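Local coordinates for protein afamin (Homo sapiens, PDB 6FAK) that carries hydrophobic molecules in body fluids, binding vitamin E and keeping lipidated Wnt proteins soluble and active, at residues A[117-122]-A[146-151]; A[127-130]-A[136-139]. All coordinates share one frame; numbering follows the deposited sequence.

In the fold
Both contacts fall in the first of afamin's three albumin domains and draw on one helix, 134-148: contact 2 uses its early turns, and contact 1 uses Arg148, toward its C-terminal part. Along the chain contact 2 (127-130 with 136-139) is nested inside the loop that contact 1 (117-122 with 146-151) closes. Their centres are about 15 Å apart, and they meet directly where Leu121 CD1 packs on Leu137 CD1 at 3.5 Å. The hydrophobic-ligand pocket belongs to residues 194-298, outside all four segments. A bound sodium ion lies about 5 Å from the side chain of Pro117 in contact 1.

Contact 1: residues A[117-122]-A[146-151]; sequences PFPTLD and ARRNPF
Arg148 reaches out from the C-terminal part of helix 134-148 and lays its side chain against the backbone and ring of Phe118. The last methylene of the chain, CD of Arg148, lies 3.7 Å from CD2 of Phe118, and the guanidinium and ring planes are inclined by 55°, so this is no parallel stack. Extended from CG to NE (chi3 -180°), the chain brings the guanidinium up to the backbone of Phe118, whose CA lies 3.7 Å above one face of the Arg148 guanidinium, offset toward the rim. CD of Pro119 lies over the same face, 4.0 Å from NH2 of Arg148. Phe118 also touches the side chains of Glu144 and Val145. Here an irregular proline-rich connection between helices 97-106 and 123-132 of the first albumin domain packs against helix 134-148.

Polar bonds to the guanidinium come from just beyond the two segments. A leucine in place of Arg148 would probably leave the carbonyl of Pro116 without this donor and Glu144 without its salt bridge, with a long, weak ion pair to Arg147 remaining. In the deposited structure NH1 forms that salt bridge with Glu144, one turn earlier on the same helix, and NH2 donates to the carbonyl oxygen of Pro116.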
ATOM      1  N   PRO A 117      -0.510 -21.662  -1.792  1.00 43.15           N
ATOM      2  CA  PRO A 117       0.790 -21.011  -1.897  1.00 44.91           C
ATOM      3  C   PRO A 117       1.101 -20.751  -3.388  1.00 42.71           C
ATOM      4  O   PRO A 117       0.727 -21.536  -4.243  1.00 41.59           O
ATOM      5  CB  PRO A 117       1.772 -22.042  -1.306  1.00 45.27           C
ATOM      6  CG  PRO A 117       0.946 -23.100  -0.657  1.00 47.52           C
ATOM      7  CD  PRO A 117      -0.414 -23.055  -1.283  1.00 45.33           C
ATOM      8  N   PHE A 118       1.710 -19.625  -3.687  1.00 42.15           N
ATOM      9  CA  PHE A 118       2.019 -19.280  -5.084  1.00 43.60           C
ATOM     10  C   PHE A 118       2.653 -20.459  -5.838  1.00 44.84           C
ATOM     11  O   PHE A 118       3.666 -20.984  -5.376  1.00 47.92           O
ATOM     12  CB  PHE A 118       2.982 -18.094  -5.096  1.00 42.61           C
ATOM     13  CG  PHE A 118       3.023 -17.390  -6.395  1.00 42.82           C
ATOM     14  CD1 PHE A 118       3.685 -17.957  -7.502  1.00 43.52           C
ATOM     15  CD2 PHE A 118       2.374 -16.175  -6.548  1.00 41.07           C
ATOM     16  CE1 PHE A 118       3.706 -17.302  -8.724  1.00 41.97           C
ATOM     17  CE2 PHE A 118       2.406 -15.512  -7.771  1.00 42.77           C
ATOM     18  CZ  PHE A 118       3.072 -16.073  -8.858  1.00 41.63           C
ATOM     19  N   PRO A 119       2.090 -20.872  -7.003  1.00 44.99           N
ATOM     20  CA  PRO A 119       2.681 -22.071  -7.647  1.00 49.75           C
ATOM     21  C   PRO A 119       4.059 -21.805  -8.291  1.00 56.49           C
ATOM     22  O   PRO A 119       4.137 -21.237  -9.383  1.00 61.89           O
ATOM     23  CB  PRO A 119       1.644 -22.470  -8.713  1.00 45.86           C
ATOM     24  CG  PRO A 119       0.934 -21.204  -9.029  1.00 44.33           C
ATOM     25  CD  PRO A 119       0.993 -20.301  -7.811  1.00 42.67           C
ATOM     26  N   THR A 120       5.124 -22.194  -7.601  1.00 60.17           N
ATOM     27  CA  THR A 120       6.491 -22.048  -8.145  1.00 67.56           C
ATOM     28  C   THR A 120       6.819 -23.192  -9.118  1.00 59.89           C
ATOM     29  O   THR A 120       6.665 -24.348  -8.768  1.00 66.55           O
ATOM     30  CB  THR A 120       7.571 -22.046  -7.039  1.00 71.87           C
ATOM     31  OG1 THR A 120       7.145 -21.238  -5.935  1.00 83.11           O
ATOM     32  CG2 THR A 120       8.904 -21.506  -7.589  1.00 76.07           C
ATOM     33  N   LEU A 121       7.271 -22.854 -10.325  1.00 56.04           N
ATOM     34  CA  LEU A 121       7.734 -23.844 -11.284  1.00 57.09           C
ATOM     35  C   LEU A 121       9.139 -24.292 -10.939  1.00 55.55           C
ATOM     36  O   LEU A 121       9.940 -23.542 -10.372  1.00 51.89           O
ATOM     37  CB  LEU A 121       7.751 -23.284 -12.711  1.00 61.17           C
ATOM     38  CG  LEU A 121       6.402 -22.946 -13.342  1.00 68.05           C
ATOM     39  CD1 LEU A 121       6.571 -21.939 -14.474  1.00 68.66           C
ATOM     40  CD2 LEU A 121       5.698 -24.208 -13.821  1.00 70.84           C
ATOM     41  N   ASP A 122       9.445 -25.520 -11.320  1.00 53.42           N
ATOM     42  CA  ASP A 122      10.821 -25.976 -11.352  1.00 53.93           C
ATOM     43  C   ASP A 122      11.641 -25.029 -12.257  1.00 49.21           C
ATOM     44  O   ASP A 122      11.238 -24.735 -13.385  1.00 46.79           O
ATOM     45  CB  ASP A 122      10.892 -27.417 -11.893  1.00 54.13           C
ATOM     46  CG  ASP A 122      12.312 -27.915 -12.017  1.00 53.40           C
ATOM     47  OD1 ASP A 122      12.879 -28.354 -11.002  1.00 52.69           O
ATOM     48  OD2 ASP A 122      12.860 -27.839 -13.124  1.00 50.25           O
ATOM     49  N   ALA A 146      -2.174 -11.188 -10.064  1.00 23.90           N
ATOM     50  CA  ALA A 146      -3.316 -10.286  -9.951  1.00 23.51           C
ATOM     51  C   ALA A 146      -4.378 -10.752  -8.941  1.00 23.43           C
ATOM     52  O   ALA A 146      -4.873  -9.965  -8.159  1.00 23.17           O
ATOM     53  CB  ALA A 146      -3.950 -10.077 -11.300  1.00 23.56           C
ATOM     54  N   ARG A 147      -4.671 -12.050  -8.915  1.00 23.54           N
ATOM     55  CA  ARG A 147      -5.639 -12.576  -7.940  1.00 23.66           C
ATOM     56  C   ARG A 147      -5.147 -12.445  -6.516  1.00 23.69           C
ATOM     57  O   ARG A 147      -5.969 -12.307  -5.603  1.00 23.51           O
ATOM     58  CB  ARG A 147      -6.060 -14.033  -8.270  1.00 24.01           C
ATOM     59  CG  ARG A 147      -4.937 -15.069  -8.192  1.00 24.53           C
ATOM     60  CD  ARG A 147      -5.219 -16.292  -9.088  1.00 25.19           C
ATOM     61  NE  ARG A 147      -6.480 -16.937  -8.707  1.00 25.66           N
ATOM     62  CZ  ARG A 147      -6.621 -18.160  -8.220  1.00 26.24           C
ATOM     63  NH1 ARG A 147      -5.560 -18.956  -8.082  1.00 26.72           N
ATOM     64  NH2 ARG A 147      -7.825 -18.590  -7.861  1.00 26.28           N
ATOM     65  N   ARG A 148      -3.824 -12.414  -6.337  1.00 23.93           N
ATOM     66  CA  ARG A 148      -3.230 -12.215  -5.006  1.00 24.31           C
ATOM     67  C   ARG A 148      -2.979 -10.749  -4.656  1.00 23.97           C
ATOM     68  O   ARG A 148      -2.645 -10.463  -3.520  1.00 24.11           O
ATOM     69  CB  ARG A 148      -1.932 -13.001  -4.864  1.00 24.96           C
ATOM     70  CG  ARG A 148      -2.147 -14.521  -4.719  1.00 25.67           C
ATOM     71  CD  ARG A 148      -0.841 -15.316  -4.930  1.00 26.75           C
ATOM     72  NE  ARG A 148      -1.093 -16.761  -4.786  1.00 27.62           N
ATOM     73  CZ  ARG A 148      -1.581 -17.543  -5.727  1.00 27.95           C
ATOM     74  NH1 ARG A 148      -1.787 -17.072  -6.964  1.00 27.95           N
ATOM     75  NH2 ARG A 148      -1.884 -18.814  -5.445  1.00 28.46           N
ATOM     76  N   ASN A 149      -3.172  -9.849  -5.613  1.00 23.63           N
ATOM     77  CA  ASN A 149      -2.909  -8.406  -5.453  1.00 23.63           C
ATOM     78  C   ASN A 149      -4.082  -7.651  -6.097  1.00 23.43           C
ATOM     79  O   ASN A 149      -3.910  -6.965  -7.113  1.00 23.35           O
ATOM     80  CB  ASN A 149      -1.542  -8.031  -6.092  1.00 23.67           C
ATOM     81  CG  ASN A 149      -0.390  -8.665  -5.386  1.00 24.09           C
ATOM     82  OD1 ASN A 149       0.065  -8.131  -4.402  1.00 24.64           O
ATOM     83  ND2 ASN A 149       0.057  -9.866  -5.850  1.00 24.08           N
ATOM     84  N   PRO A 150      -5.285  -7.791  -5.529  1.00 23.11           N
ATOM     85  CA  PRO A 150      -6.477  -7.357  -6.249  1.00 22.97           C
ATOM     86  C   PRO A 150      -6.629  -5.856  -6.404  1.00 23.01           C
ATOM     87  O   PRO A 150      -7.466  -5.456  -7.199  1.00 22.60           O
ATOM     88  CB  PRO A 150      -7.630  -7.836  -5.343  1.00 23.06           C
ATOM     89  CG  PRO A 150      -7.020  -8.026  -3.996  1.00 23.24           C
ATOM     90  CD  PRO A 150      -5.617  -8.446  -4.258  1.00 23.30           C
ATOM     91  N   PHE A 151      -5.866  -5.065  -5.623  1.00 23.31           N
ATOM     92  CA  PHE A 151      -5.992  -3.610  -5.673  1.00 23.84           C
ATOM     93  C   PHE A 151      -4.863  -2.940  -6.424  1.00 24.15           C
ATOM     94  O   PHE A 151      -4.939  -1.738  -6.622  1.00 24.54           O
ATOM     95  CB  PHE A 151      -6.097  -3.038  -4.283  1.00 24.46           C
ATOM     96  CG  PHE A 151      -7.293  -3.533  -3.541  1.00 25.06           C
ATOM     97  CD1 PHE A 151      -8.544  -3.116  -3.912  1.00 25.33           C
ATOM     98  CD2 PHE A 151      -7.158  -4.427  -2.478  1.00 25.49           C
ATOM     99  CE1 PHE A 151      -9.659  -3.592  -3.304  1.00 25.36           C
ATOM    100  CE2 PHE A 151      -8.280  -4.897  -1.849  1.00 25.75           C
ATOM    101  CZ  PHE A 151      -9.523  -4.470  -2.260  1.00 25.77           C
TER

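Contact 2: residues A[127-130]-A[136-139]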
ATOM      1  N   CYS A 127      12.296 -22.336 -17.339  1.00 51.53           N
ATOM      2  CA  CYS A 127      13.138 -21.833 -18.425  1.00 48.98           C
ATOM      3  C   CYS A 127      12.730 -22.434 -19.754  1.00 50.09           C
ATOM      4  O   CYS A 127      12.619 -21.710 -20.751  1.00 49.36           O
ATOM      5  CB  CYS A 127      14.621 -22.013 -18.105  1.00 48.44           C
ATOM      6  SG  CYS A 127      15.156 -20.904 -16.793  1.00 48.80           S
ATOM      7  N   GLN A 128      12.472 -23.744 -19.756  1.00 56.02           N
ATOM      8  CA  GLN A 128      11.932 -24.437 -20.934  1.00 58.73           C
ATOM      9  C   GLN A 128      10.633 -23.785 -21.384  1.00 60.62           C
ATOM     10  O   GLN A 128      10.448 -23.527 -22.580  1.00 60.11           O
ATOM     11  CB  GLN A 128      11.645 -25.906 -20.625  1.00 64.82           C
ATOM     12  CG  GLN A 128      12.839 -26.841 -20.645  1.00 72.52           C
ATOM     13  CD  GLN A 128      12.417 -28.265 -20.986  1.00 81.22           C
ATOM     14  OE1 GLN A 128      12.712 -28.762 -22.076  1.00 83.08           O
ATOM     15  NE2 GLN A 128      11.688 -28.910 -20.074  1.00 75.37           N
ATOM     16  N   ALA A 129       9.736 -23.517 -20.422  1.00 61.90           N
ATOM     17  CA  ALA A 129       8.434 -22.874 -20.710  1.00 58.71           C
ATOM     18  C   ALA A 129       8.646 -21.502 -21.304  1.00 59.12           C
ATOM     19  O   ALA A 129       7.955 -21.118 -22.244  1.00 62.48           O
ATOM     20  CB  ALA A 129       7.575 -22.760 -19.454  1.00 58.02           C
ATOM     21  N   TYR A 130       9.605 -20.767 -20.753  1.00 56.18           N
ATOM     22  CA  TYR A 130       9.942 -19.460 -21.283  1.00 57.64           C
ATOM     23  C   TYR A 130      10.371 -19.515 -22.769  1.00 61.98           C
ATOM     24  O   TYR A 130      10.024 -18.619 -23.544  1.00 63.02           O
ATOM     25  CB  TYR A 130      11.012 -18.773 -20.418  1.00 53.92           C
ATOM     26  CG  TYR A 130      11.285 -17.369 -20.859  1.00 52.61           C
ATOM     27  CD1 TYR A 130      10.296 -16.397 -20.740  1.00 58.81           C
ATOM     28  CD2 TYR A 130      12.506 -17.006 -21.455  1.00 54.99           C
ATOM     29  CE1 TYR A 130      10.515 -15.098 -21.156  1.00 58.92           C
ATOM     30  CE2 TYR A 130      12.729 -15.701 -21.891  1.00 54.98           C
ATOM     31  CZ  TYR A 130      11.724 -14.752 -21.731  1.00 58.87           C
ATOM     32  OH  TYR A 130      11.892 -13.446 -22.125  1.00 60.26           O
ATOM     33  N   SER A 136       1.940 -18.198 -22.813  1.00 52.00           N
ATOM     34  CA  SER A 136       1.336 -18.991 -21.733  1.00 52.69           C
ATOM     35  C   SER A 136       1.938 -18.764 -20.345  1.00 53.78           C
ATOM     36  O   SER A 136       1.203 -18.778 -19.349  1.00 53.98           O
ATOM     37  CB  SER A 136       1.400 -20.473 -22.030  1.00 53.73           C
ATOM     38  OG  SER A 136       0.683 -21.200 -21.035  1.00 55.19           O
ATOM     39  N   LEU A 137       3.256 -18.570 -20.276  1.00 54.11           N
ATOM     40  CA  LEU A 137       3.940 -18.410 -19.001  1.00 50.03           C
ATOM     41  C   LEU A 137       3.599 -17.074 -18.401  1.00 47.41           C
ATOM     42  O   LEU A 137       3.314 -16.986 -17.224  1.00 47.57           O
ATOM     43  CB  LEU A 137       5.454 -18.510 -19.167  1.00 54.03           C
ATOM     44  CG  LEU A 137       6.246 -18.487 -17.849  1.00 55.33           C
ATOM     45  CD1 LEU A 137       6.380 -19.897 -17.298  1.00 58.58           C
ATOM     46  CD2 LEU A 137       7.607 -17.830 -18.022  1.00 55.94           C
ATOM     47  N   LEU A 138       3.684 -16.031 -19.200  1.00 45.53           N
ATOM     48  CA  LEU A 138       3.379 -14.701 -18.744  1.00 46.26           C
ATOM     49  C   LEU A 138       1.882 -14.578 -18.414  1.00 41.66           C
ATOM     50  O   LEU A 138       1.539 -13.900 -17.456  1.00 37.52           O
ATOM     51  CB  LEU A 138       3.812 -13.653 -19.779  1.00 52.80           C
ATOM     52  CG  LEU A 138       4.073 -12.218 -19.282  1.00 67.39           C
ATOM     53  CD1 LEU A 138       5.442 -11.706 -19.714  1.00 73.19           C
ATOM     54  CD2 LEU A 138       2.986 -11.246 -19.722  1.00 68.68           C
ATOM     55  N   ASN A 139       1.009 -15.207 -19.208  1.00 38.60           N
ATOM     56  CA  ASN A 139      -0.422 -15.224 -18.917  1.00 38.32           C
ATOM     57  C   ASN A 139      -0.702 -15.836 -17.544  1.00 36.05           C
ATOM     58  O   ASN A 139      -1.416 -15.241 -16.761  1.00 33.57           O
ATOM     59  CB  ASN A 139      -1.240 -15.958 -19.970  1.00 38.72           C
ATOM     60  CG  ASN A 139      -1.467 -15.135 -21.238  1.00 42.10           C
ATOM     61  OD1 ASN A 139      -1.245 -13.927 -21.264  1.00 45.02           O
ATOM     62  ND2 ASN A 139      -1.923 -15.803 -22.300  1.00 41.19           N
TER
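Leu137 splits its two methyl groups between neighbouring residues of the preceding helix, one for Ala129 and one for Tyr130. The contact is apolar throughout, with no hydrogen bond between the segments. CD1 of Leu137 meets CB of Ala129 at 3.8 Å; both residues direct their CB atoms toward the facing segment, so the short alanine side chain is touched by the end of a longer one. The second methyl, CD2, comes to the edge of the Tyr130 ring, near its plane, 4.1 Å from CD1 of Tyr130. The two side chains cross at about a right angle. In Leu137, CG stands anti to the backbone N (chi1 -174°), which carries the branch point out to the other helix, where its two methyls diverge.

Helices 123-132 and 134-148 follow each other with a single residue between them, and Leu137 lies close to this short connection between two helices of the first albumin domain. The CA atoms of Tyr130 and Leu137 are the nearest pair across it, 6.5 Å apart.

Polar and covalent ties lead away from the leucine. The hydroxyl OH of Tyr130 is hydrogen-bonded to OE1 of Glu165 on helix 154-171, which secures the far end of the ring while Leu137 touches its near edge; the Tyr130 side chain also touches Lys169. Cys127 turns its CB away from helix 134-148 and forms a disulfide with Cys172, whose neighbour Cys171 pairs with Cys180, the paired disulfides of adjacent cysteines that mark the albumin family.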